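Local coordinates for protein beta-glucuronidase (Dictyoglomus thermophilum, PDB 6XXW) that probably hydrolyses beta-D-glucuronides, releasing glucuronic acid, at residues Thr455-Tyr469 against Trp493-Gly507. Numbering follows the deposited sequence. Where two conformers were deposited one is given.
Sequences TKVSKYVDVICVNRY and WYELYRKPIILSEFG
Ile464 fills the hollow between Trp493, Tyr497 and Lys499: its CG2 lies 3.5 Å from Trp493 CE3, while CD1 reaches Tyr497 CD2 at 3.9 Å. Val466 is the next bump, its CB over one face of the indole; in one of two deposited conformers CG2, anti to the backbone N, touches Trp493 NE1 (3.7 Å) on one flank and lies 3.5 Å over the centre of the Arg468 guanidinium on another. Arg468 NH2 meets the indole at its edge, and NE forms a salt bridge with Asp489. Thr455 CG2 lies against Trp493 CZ3 and Tyr497 OH, a hydroxyl bonded to Ala452 O. On the opposite face of the sheet Val463 CG1 and Cys465 SG pack against Ile502. Parallel ladder bonds run from Ile464 N to Pro500 O through Arg468 N to Glu505 O, with a beta bulge at Ser504. There Ser504 OG donates to Asn467 OD1 (2.7 Å), and Tyr469 OH donates to Glu505 OE1 (2.6 Å) on its anti side; Glu505 OE2 pairs with Arg338 and hydrogen-bonds a Tris molecule, probably from the crystallisation liquor. This beta-alpha-beta unit of the TIM barrel sets helix 482-497 over strands 463-467 and 501-505, which lie between strands 444-448 and 544-550.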
loop_
_atom_site.group_PDB
_atom_site.type_symbol
_atom_site.label_atom_id
_atom_site.label_comp_id
_atom_site.label_asym_id
_atom_site.label_seq_id
_atom_site.Cartn_x
_atom_site.Cartn_y
_atom_site.Cartn_z
ATOM N N THR A 455 -36.872 11.872 15.709
ATOM C CA THR A 455 -36.438 11.381 17.011
ATOM C C THR A 455 -37.420 11.822 18.094
ATOM O O THR A 455 -37.828 12.983 18.151
ATOM C CB THR A 455 -35.017 11.838 17.371
ATOM O OG1 THR A 455 -34.780 11.542 18.756
ATOM C CG2 THR A 455 -34.796 13.340 17.118
ATOM N N LYS A 456 -37.801 10.887 18.952
ATOM C CA LYS A 456 -38.651 11.192 20.088
ATOM C C LYS A 456 -37.855 11.385 21.371
ATOM O O LYS A 456 -38.449 11.434 22.451
ATOM C CB LYS A 456 -39.686 10.080 20.266
ATOM C CG LYS A 456 -40.691 9.974 19.107
ATOM C CD LYS A 456 -41.460 8.678 19.175
ATOM C CE LYS A 456 -42.502 8.602 18.067
ATOM N NZ LYS A 456 -43.488 9.711 18.195
ATOM N N VAL A 457 -36.522 11.502 21.281
ATOM C CA VAL A 457 -35.662 11.443 22.455
ATOM C C VAL A 457 -34.802 12.695 22.620
ATOM O O VAL A 457 -34.536 13.117 23.750
ATOM C CB VAL A 457 -34.784 10.173 22.425
ATOM C CG1 VAL A 457 -33.763 10.183 23.570
ATOM C CG2 VAL A 457 -35.677 8.928 22.483
ATOM N N SER A 458 -34.339 13.301 21.515
ATOM C CA SER A 458 -33.405 14.428 21.620
ATOM C C SER A 458 -34.007 15.629 22.341
ATOM O O SER A 458 -33.257 16.444 22.895
ATOM C CB SER A 458 -32.912 14.856 20.232
ATOM O OG SER A 458 -31.832 14.029 19.791
ATOM N N LYS A 459 -35.336 15.769 22.341
ATOM C CA LYS A 459 -35.951 16.882 23.064
ATOM C C LYS A 459 -35.679 16.832 24.567
ATOM O O LYS A 459 -35.858 17.852 25.245
ATOM C CB LYS A 459 -37.465 16.926 22.801
ATOM C CG LYS A 459 -38.212 15.601 23.014
ATOM C CD LYS A 459 -39.637 15.681 22.441
ATOM C CE LYS A 459 -40.470 14.434 22.764
ATOM N NZ LYS A 459 -41.786 14.402 22.025
ATOM N N TYR A 460 -35.225 15.687 25.098
ATOM C CA TYR A 460 -34.990 15.507 26.527
ATOM C C TYR A 460 -33.542 15.725 26.969
ATOM O O TYR A 460 -33.278 15.665 28.171
ATOM C CB TYR A 460 -35.432 14.103 26.966
ATOM C CG TYR A 460 -36.918 13.824 26.770
ATOM C CD1 TYR A 460 -37.875 14.443 27.567
ATOM C CD2 TYR A 460 -37.356 12.954 25.773
ATOM C CE1 TYR A 460 -39.233 14.185 27.391
ATOM C CE2 TYR A 460 -38.707 12.681 25.597
ATOM C CZ TYR A 460 -39.644 13.312 26.413
ATOM O OH TYR A 460 -40.989 13.052 26.247
ATOM N N VAL A 461 -32.595 15.975 26.055
ATOM C CA VAL A 461 -31.197 16.134 26.469
ATOM C C VAL A 461 -30.772 17.602 26.485
ATOM O O VAL A 461 -31.546 18.488 26.104
ATOM C CB VAL A 461 -30.260 15.298 25.570
ATOM C CG1 VAL A 461 -30.651 13.816 25.641
ATOM C CG2 VAL A 461 -30.305 15.793 24.140
ATOM N N ASP A 462 -29.534 17.871 26.930
ATOM C CA ASP A 462 -29.024 19.237 27.039
ATOM C C ASP A 462 -28.340 19.721 25.766
ATOM O O ASP A 462 -28.400 20.915 25.446
ATOM C CB ASP A 462 -28.023 19.347 28.187
ATOM C CG ASP A 462 -28.653 19.083 29.539
ATOM O OD1 ASP A 462 -29.686 19.713 29.844
ATOM O OD2 ASP A 462 -28.115 18.246 30.283
ATOM N N VAL A 463 -27.671 18.823 25.058
ATOM C CA VAL A 463 -26.905 19.150 23.860
ATOM C C VAL A 463 -27.239 18.103 22.814
ATOM O O VAL A 463 -27.341 16.915 23.137
ATOM C CB VAL A 463 -25.384 19.172 24.141
ATOM C CG1 VAL A 463 -24.580 19.387 22.840
ATOM C CG2 VAL A 463 -25.047 20.244 25.158
ATOM N N ILE A 464 -27.427 18.542 21.563
ATOM C CA ILE A 464 -27.729 17.638 20.457
ATOM C C ILE A 464 -26.428 17.180 19.817
ATOM O O ILE A 464 -25.579 18.002 19.462
ATOM C CB ILE A 464 -28.631 18.318 19.412
ATOM C CG1 ILE A 464 -29.928 18.816 20.059
ATOM C CG2 ILE A 464 -28.894 17.372 18.225
ATOM C CD1 ILE A 464 -31.070 17.853 20.018
ATOM N N CYS A 465 -26.288 15.870 19.638
ATOM C CA CYS A 465 -25.163 15.288 18.909
ATOM C C CYS A 465 -25.725 14.533 17.708
ATOM O O CYS A 465 -26.495 13.582 17.872
ATOM C CB CYS A 465 -24.351 14.349 19.812
ATOM S SG CYS A 465 -23.337 15.162 21.075
ATOM N N VAL A 466 -25.353 14.949 16.501
ATOM C CA VAL A 466 -25.875 14.343 15.281
ATOM C C VAL A 466 -24.721 13.801 14.446
ATOM O O VAL A 466 -23.704 14.484 14.247
ATOM C CB VAL A 466 -26.739 15.326 14.465
ATOM C CG1 VAL A 466 -25.943 16.523 13.998
ATOM C CG2 VAL A 466 -27.375 14.608 13.290
ATOM N N ASN A 467 -24.886 12.564 13.975
ATOM C CA ASN A 467 -23.961 11.901 13.067
ATOM C C ASN A 467 -24.488 12.067 11.649
ATOM O O ASN A 467 -25.635 11.707 11.376
ATOM C CB ASN A 467 -23.860 10.404 13.385
ATOM C CG ASN A 467 -23.299 10.122 14.784
ATOM O OD1 ASN A 467 -22.843 11.028 15.485
ATOM N ND2 ASN A 467 -23.321 8.848 15.180
ATOM N N ARG A 468 -23.655 12.582 10.737
ATOM C CA ARG A 468 -24.104 12.769 9.359
ATOM C C ARG A 468 -23.010 12.347 8.382
ATOM O O ARG A 468 -21.830 12.663 8.579
ATOM C CB ARG A 468 -24.518 14.229 9.098
ATOM C CG ARG A 468 -25.874 14.618 9.742
ATOM C CD ARG A 468 -26.993 13.740 9.179
ATOM N NE ARG A 468 -28.321 14.019 9.752
ATOM C CZ ARG A 468 -28.992 13.171 10.525
ATOM N NH1 ARG A 468 -28.451 12.005 10.857
ATOM N NH2 ARG A 468 -30.208 13.484 10.970
ATOM N N TYR A 469 -23.420 11.650 7.321
ATOM C CA TYR A 469 -22.527 10.996 6.365
ATOM C C TYR A 469 -22.962 11.288 4.931
ATOM O O TYR A 469 -22.863 10.433 4.049
ATOM C CB TYR A 469 -22.482 9.491 6.630
ATOM C CG TYR A 469 -21.674 9.149 7.880
ATOM C CD1 TYR A 469 -20.280 9.101 7.835
ATOM C CD2 TYR A 469 -22.302 8.911 9.096
ATOM C CE1 TYR A 469 -19.521 8.801 8.972
ATOM C CE2 TYR A 469 -21.567 8.613 10.242
ATOM C CZ TYR A 469 -20.173 8.575 10.173
ATOM O OH TYR A 469 -19.436 8.276 11.297
ATOM N N TRP A 493 -32.481 20.858 13.052
ATOM C CA TRP A 493 -32.239 20.458 14.437
ATOM C C TRP A 493 -32.363 21.649 15.377
ATOM O O TRP A 493 -32.949 21.538 16.466
ATOM C CB TRP A 493 -30.860 19.817 14.593
ATOM C CG TRP A 493 -30.769 18.410 14.083
ATOM C CD1 TRP A 493 -30.346 18.025 12.845
ATOM C CD2 TRP A 493 -31.102 17.200 14.790
ATOM N NE1 TRP A 493 -30.383 16.652 12.738
ATOM C CE2 TRP A 493 -30.852 16.123 13.912
ATOM C CE3 TRP A 493 -31.590 16.925 16.077
ATOM C CZ2 TRP A 493 -31.064 14.791 14.275
ATOM C CZ3 TRP A 493 -31.799 15.589 16.443
ATOM C CH2 TRP A 493 -31.534 14.544 15.546
ATOM N N TYR A 494 -31.795 22.794 14.991
ATOM C CA TYR A 494 -31.820 23.926 15.908
ATOM C C TYR A 494 -33.216 24.521 16.011
ATOM O O TYR A 494 -33.639 24.936 17.097
ATOM C CB TYR A 494 -30.831 25.009 15.493
ATOM C CG TYR A 494 -30.764 26.078 16.558
ATOM C CD1 TYR A 494 -30.286 25.776 17.829
ATOM C CD2 TYR A 494 -31.225 27.367 16.316
ATOM C CE1 TYR A 494 -30.246 26.733 18.828
ATOM C CE2 TYR A 494 -31.177 28.337 17.303
ATOM C CZ TYR A 494 -30.690 28.010 18.558
ATOM O OH TYR A 494 -30.640 28.961 19.549
ATOM N N GLU A 495 -33.931 24.577 14.888
ATOM C CA GLU A 495 -35.281 25.133 14.878
ATOM C C GLU A 495 -36.229 24.302 15.736
ATOM O O GLU A 495 -37.120 24.851 16.396
ATOM C CB GLU A 495 -35.782 25.219 13.434
ATOM C CG GLU A 495 -37.254 25.592 13.261
ATOM C CD GLU A 495 -37.623 26.918 13.922
ATOM O OE1 GLU A 495 -38.730 27.009 14.500
ATOM O OE2 GLU A 495 -36.815 27.870 13.859
ATOM N N LEU A 496 -36.051 22.978 15.748
ATOM C CA LEU A 496 -36.937 22.127 16.534
ATOM C C LEU A 496 -36.581 22.123 18.017
ATOM O O LEU A 496 -37.476 22.043 18.862
ATOM C CB LEU A 496 -36.912 20.691 16.006
ATOM C CG LEU A 496 -37.556 20.500 14.630
ATOM C CD1 LEU A 496 -37.282 19.098 14.089
ATOM C CD2 LEU A 496 -39.045 20.781 14.716
ATOM N N TYR A 497 -35.291 22.169 18.365
ATOM C CA TYR A 497 -34.886 21.899 19.741
ATOM C C TYR A 497 -34.174 23.048 20.445
ATOM O O TYR A 497 -34.120 23.040 21.681
ATOM C CB TYR A 497 -34.006 20.636 19.788
ATOM C CG TYR A 497 -34.710 19.480 19.120
ATOM C CD1 TYR A 497 -35.935 19.030 19.597
ATOM C CD2 TYR A 497 -34.186 18.873 17.982
ATOM C CE1 TYR A 497 -36.608 18.003 18.982
ATOM C CE2 TYR A 497 -34.849 17.836 17.358
ATOM C CZ TYR A 497 -36.067 17.408 17.860
ATOM O OH TYR A 497 -36.751 16.387 17.247
ATOM N N ARG A 498 -33.640 24.026 19.713
ATOM C CA ARG A 498 -33.069 25.244 20.307
ATOM C C ARG A 498 -31.991 24.931 21.343
ATOM O O ARG A 498 -31.918 25.565 22.395
ATOM C CB ARG A 498 -34.162 26.128 20.917
ATOM C CG ARG A 498 -35.151 26.658 19.887
ATOM N N LYS A 499 -31.147 23.953 21.043
ATOM C CA LYS A 499 -30.063 23.516 21.909
ATOM C C LYS A 499 -28.748 23.631 21.150
ATOM O O LYS A 499 -28.747 23.650 19.914
ATOM C CB LYS A 499 -30.277 22.060 22.353
ATOM C CG LYS A 499 -31.535 21.803 23.182
ATOM C CD LYS A 499 -31.732 20.309 23.400
ATOM C CE LYS A 499 -33.157 19.988 23.872
ATOM N NZ LYS A 499 -33.518 20.735 25.102
ATOM N N PRO A 500 -27.607 23.708 21.847
ATOM C CA PRO A 500 -26.327 23.621 21.130
ATOM C C PRO A 500 -26.230 22.280 20.420
ATOM O O PRO A 500 -26.764 21.265 20.886
ATOM C CB PRO A 500 -25.268 23.752 22.237
ATOM C CG PRO A 500 -26.014 24.134 23.500
ATOM C CD PRO A 500 -27.428 23.691 23.309
ATOM N N ILE A 501 -25.532 22.281 19.289
ATOM C CA ILE A 501 -25.396 21.102 18.440
ATOM C C ILE A 501 -23.917 20.805 18.223
ATOM O O ILE A 501 -23.138 21.695 17.859
ATOM C CB ILE A 501 -26.115 21.293 17.092
ATOM C CG1 ILE A 501 -27.600 21.587 17.319
ATOM C CG2 ILE A 501 -25.925 20.069 16.202
ATOM C CD1 ILE A 501 -28.356 21.809 16.042
ATOM N N ILE A 502 -23.538 19.554 18.442
ATOM C CA ILE A 502 -22.230 19.036 18.058
ATOM C C ILE A 502 -22.430 18.122 16.860
ATOM O O ILE A 502 -23.256 17.201 16.913
ATOM C CB ILE A 502 -21.565 18.272 19.219
ATOM C CG1 ILE A 502 -21.338 19.194 20.421
ATOM C CG2 ILE A 502 -20.264 17.587 18.740
ATOM C CD1 ILE A 502 -20.847 18.462 21.694
ATOM N N LEU A 503 -21.687 18.366 15.774
ATOM C CA LEU A 503 -21.636 17.375 14.701
ATOM C C LEU A 503 -20.732 16.268 15.223
ATOM O O LEU A 503 -19.506 16.340 15.115
ATOM C CB LEU A 503 -21.117 17.978 13.392
ATOM C CG LEU A 503 -21.126 17.041 12.178
ATOM C CD1 LEU A 503 -22.538 16.640 11.842
ATOM C CD2 LEU A 503 -20.465 17.694 10.957
ATOM N N SER A 504 -21.351 15.229 15.802
ATOM C CA SER A 504 -20.616 14.243 16.590
ATOM C C SER A 504 -19.946 13.153 15.760
ATOM O O SER A 504 -19.083 12.440 16.294
ATOM C CB SER A 504 -21.547 13.603 17.627
ATOM O OG SER A 504 -22.775 13.211 17.040
ATOM N N GLU A 505 -20.308 13.000 14.487
ATOM C CA GLU A 505 -19.607 12.087 13.594
ATOM C C GLU A 505 -19.774 12.568 12.165
ATOM O O GLU A 505 -20.854 13.015 11.773
ATOM C CB GLU A 505 -20.135 10.654 13.660
ATOM C CG GLU A 505 -19.806 9.875 14.909
ATOM C CD GLU A 505 -20.219 8.414 14.801
ATOM O OE1 GLU A 505 -20.344 7.910 13.655
ATOM O OE2 GLU A 505 -20.411 7.769 15.861
ATOM N N PHE A 506 -18.710 12.421 11.392
ATOM C CA PHE A 506 -18.733 12.564 9.944
ATOM C C PHE A 506 -17.368 12.123 9.452
ATOM O O PHE A 506 -16.369 12.288 10.156
ATOM C CB PHE A 506 -19.062 14.000 9.485
ATOM C CG PHE A 506 -18.071 15.056 9.932
ATOM C CD1 PHE A 506 -17.953 15.406 11.270
ATOM C CD2 PHE A 506 -17.287 15.729 8.988
ATOM C CE1 PHE A 506 -17.065 16.377 11.677
ATOM C CE2 PHE A 506 -16.391 16.713 9.371
ATOM C CZ PHE A 506 -16.268 17.048 10.719
ATOM N N GLY A 507 -17.339 11.538 8.268
ATOM C CA GLY A 507 -16.089 11.037 7.736
ATOM C C GLY A 507 -16.333 10.042 6.626
ATOM O O GLY A 507 -17.471 9.752 6.249
HETATM O O HOH W 1 -36.862 14.837 19.940
HETATM O O HOH W 2 -36.490 20.118 24.561
#